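Lmo0325 protein (Listeria monocytogenes EGD-e, PDB 4RYK) probably binds DNA as a transcriptional regulator, pairing an N-terminal helix-turn-helix region with an Rgg-type C-terminal region of helical repeats. Local coordinates at residues 150-155 and 164-169. Numbering follows the deposited sequence.
Sequences HDYLWK and VRIFSN
Ile166 meets Tyr152 and Leu153 with two different branches where helices 143-153 and 161-170, consecutive in the chain and joined by a short connection, pack as a helical hairpin in the TPR-like, Rgg-type C-terminal region. The contact is apolar. CD1 of Ile166 comes to 3.6 Å from CE2 of Tyr152 and 3.9 Å from CD2 of the same ring, an oblique approach in which the two side chains cross at about a right angle. The CG2 branch of Ile166, anti to the backbone N, lies 4.1 Å from CD1 of Leu153, the two side chains running past one another in opposite directions. Leu153 CD1 also approaches the backbone of helix 161-170, 4.3 Å from CA of Phe167; the CA atoms of Leu153 and Phe167, 8.1 Å apart, are the nearest pair between the two segments. Val115 and Ile119 of helix 113-132 continue the apolar layer beside Ile166, while Phe182 of helix 176-193 touches both Leu153 and Phe167.

One polar bond joins the two helices: Tyr152 holds its ring beside its carbonyl carbon (chi1 174°), and its hydroxyl is hydrogen-bonded to Glu163 OE2, which would restrain the ring's far end. Within helix 143-153, His150 ND1 donates to Asp151 OD1, which lies within 1° of the imidazole plane, whereas ND1 stands 21° out of the carboxylate plane, on its anti side; Lys147 pairs with the other oxygen. Within helix 161-170, Arg165 O is gripped from opposite faces of its carbonyl plane, by Ser168 OG at 3.0 Å and by Asn169 ND2, also at 3.0 Å.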
loop_
_atom_site.group_PDB
_atom_site.type_symbol
_atom_site.label_atom_id
_atom_site.label_comp_id
_atom_site.label_asym_id
_atom_site.label_seq_id
_atom_site.Cartn_x
_atom_site.Cartn_y
_atom_site.Cartn_z
ATOM N N HIS A 150 0.898 29.225 -3.509
ATOM C CA HIS A 150 2.096 29.679 -2.811
ATOM C C HIS A 150 1.810 30.027 -1.359
ATOM O O HIS A 150 2.552 29.615 -0.450
ATOM C CB HIS A 150 2.719 30.907 -3.488
ATOM C CG HIS A 150 3.782 31.537 -2.663
ATOM N ND1 HIS A 150 3.507 32.482 -1.691
ATOM C CD2 HIS A 150 5.108 31.289 -2.586
ATOM C CE1 HIS A 150 4.633 32.815 -1.077
ATOM N NE2 HIS A 150 5.620 32.116 -1.609
ATOM N N ASP A 151 0.755 30.801 -1.157
ATOM C CA ASP A 151 0.476 31.343 0.173
ATOM C C ASP A 151 -0.060 30.290 1.134
ATOM O O ASP A 151 0.066 30.455 2.340
ATOM C CB ASP A 151 -0.543 32.468 0.121
ATOM C CG ASP A 151 0.013 33.751 -0.496
ATOM O OD1 ASP A 151 1.222 33.823 -0.747
ATOM O OD2 ASP A 151 -0.783 34.665 -0.738
ATOM N N TYR A 152 -0.702 29.256 0.621
ATOM C CA TYR A 152 -1.095 28.134 1.468
ATOM C C TYR A 152 0.137 27.410 2.055
ATOM O O TYR A 152 0.201 27.117 3.232
ATOM C CB TYR A 152 -1.925 27.117 0.660
ATOM C CG TYR A 152 -2.227 25.868 1.468
ATOM C CD1 TYR A 152 -3.177 25.898 2.488
ATOM C CD2 TYR A 152 -1.541 24.687 1.258
ATOM C CE1 TYR A 152 -3.434 24.793 3.288
ATOM C CE2 TYR A 152 -1.818 23.543 2.015
ATOM C CZ TYR A 152 -2.772 23.589 3.028
ATOM O OH TYR A 152 -3.044 22.481 3.851
ATOM N N LEU A 153 1.103 27.080 1.216
ATOM C CA LEU A 153 2.305 26.402 1.693
ATOM C C LEU A 153 3.284 27.310 2.472
ATOM O O LEU A 153 4.018 26.839 3.329
ATOM C CB LEU A 153 3.060 25.801 0.525
ATOM C CG LEU A 153 2.329 24.696 -0.256
ATOM C CD1 LEU A 153 3.174 24.297 -1.462
ATOM C CD2 LEU A 153 2.054 23.482 0.628
ATOM N N TRP A 154 3.348 28.581 2.085
ATOM C CA TRP A 154 4.195 29.603 2.743
ATOM C C TRP A 154 4.006 29.581 4.221
ATOM O O TRP A 154 2.881 29.535 4.733
ATOM C CB TRP A 154 3.774 30.959 2.191
ATOM C CG TRP A 154 4.492 32.107 2.619
ATOM C CD1 TRP A 154 5.854 32.248 2.674
ATOM C CD2 TRP A 154 3.927 33.408 2.927
ATOM N NE1 TRP A 154 6.169 33.525 3.039
ATOM C CE2 TRP A 154 5.014 34.266 3.209
ATOM C CE3 TRP A 154 2.599 33.929 2.984
ATOM C CZ2 TRP A 154 4.825 35.672 3.563
ATOM C CZ3 TRP A 154 2.405 35.288 3.357
ATOM C CH2 TRP A 154 3.526 36.148 3.637
ATOM N N LYS A 155 5.127 29.567 4.909
ATOM C CA LYS A 155 5.206 29.592 6.386
ATOM C C LYS A 155 4.728 28.304 7.103
ATOM O O LYS A 155 4.757 28.259 8.302
ATOM C CB LYS A 155 4.541 30.853 6.988
ATOM C CG LYS A 155 5.289 32.144 6.685
ATOM C CD LYS A 155 4.602 33.386 7.322
ATOM C CE LYS A 155 3.387 33.806 6.523
ATOM N NZ LYS A 155 2.751 35.028 6.987
ATOM N N VAL A 164 2.348 17.539 0.153
ATOM C CA VAL A 164 3.221 16.826 -0.783
ATOM C C VAL A 164 2.549 16.771 -2.156
ATOM O O VAL A 164 3.162 17.047 -3.182
ATOM C CB VAL A 164 3.555 15.376 -0.320
ATOM C CG1 VAL A 164 4.418 14.718 -1.323
ATOM C CG2 VAL A 164 4.317 15.395 0.986
ATOM N N ARG A 165 1.261 16.465 -2.183
ATOM C CA ARG A 165 0.528 16.459 -3.463
ATOM C C ARG A 165 0.380 17.857 -4.039
ATOM O O ARG A 165 0.513 18.054 -5.226
ATOM C CB ARG A 165 -0.849 15.883 -3.228
ATOM C CG ARG A 165 -0.801 14.407 -2.948
ATOM C CD ARG A 165 -2.088 14.042 -2.268
ATOM N NE ARG A 165 -2.133 12.633 -2.288
ATOM C CZ ARG A 165 -2.403 11.827 -1.297
ATOM N NH1 ARG A 165 -2.802 12.228 -0.043
ATOM N NH2 ARG A 165 -2.332 10.547 -1.642
ATOM N N ILE A 166 0.111 18.840 -3.190
ATOM C CA ILE A 166 -0.026 20.196 -3.679
ATOM C C ILE A 166 1.293 20.653 -4.320
ATOM O O ILE A 166 1.316 21.154 -5.454
ATOM C CB ILE A 166 -0.469 21.142 -2.560
ATOM C CG1 ILE A 166 -1.944 20.916 -2.224
ATOM C CG2 ILE A 166 -0.253 22.587 -3.004
ATOM C CD1 ILE A 166 -2.360 21.477 -0.885
ATOM N N PHE A 167 2.393 20.423 -3.598
ATOM C CA PHE A 167 3.716 20.827 -4.012
ATOM C C PHE A 167 4.002 20.216 -5.336
ATOM O O PHE A 167 4.529 20.887 -6.243
ATOM C CB PHE A 167 4.770 20.320 -3.054
ATOM C CG PHE A 167 6.145 20.695 -3.417
ATOM C CD1 PHE A 167 6.476 22.029 -3.595
ATOM C CD2 PHE A 167 7.129 19.754 -3.493
ATOM C CE1 PHE A 167 7.779 22.403 -3.875
ATOM C CE2 PHE A 167 8.430 20.119 -3.765
ATOM C CZ PHE A 167 8.751 21.430 -3.975
ATOM N N SER A 168 3.657 18.956 -5.483
ATOM C CA SER A 168 4.017 18.339 -6.716
ATOM C C SER A 168 3.238 18.921 -7.938
ATOM O O SER A 168 3.769 18.869 -9.028
ATOM C CB SER A 168 3.897 16.836 -6.624
ATOM O OG SER A 168 2.562 16.544 -6.813
ATOM N N ASN A 169 2.046 19.516 -7.775
ATOM C CA ASN A 169 1.411 20.269 -8.894
ATOM C C ASN A 169 1.899 21.702 -9.029
ATOM O O ASN A 169 1.960 22.265 -10.115
ATOM C CB ASN A 169 -0.108 20.373 -8.716
ATOM C CG ASN A 169 -0.790 19.088 -8.968
ATOM O OD1 ASN A 169 -1.415 18.884 -10.017
ATOM N ND2 ASN A 169 -0.657 18.189 -8.036
#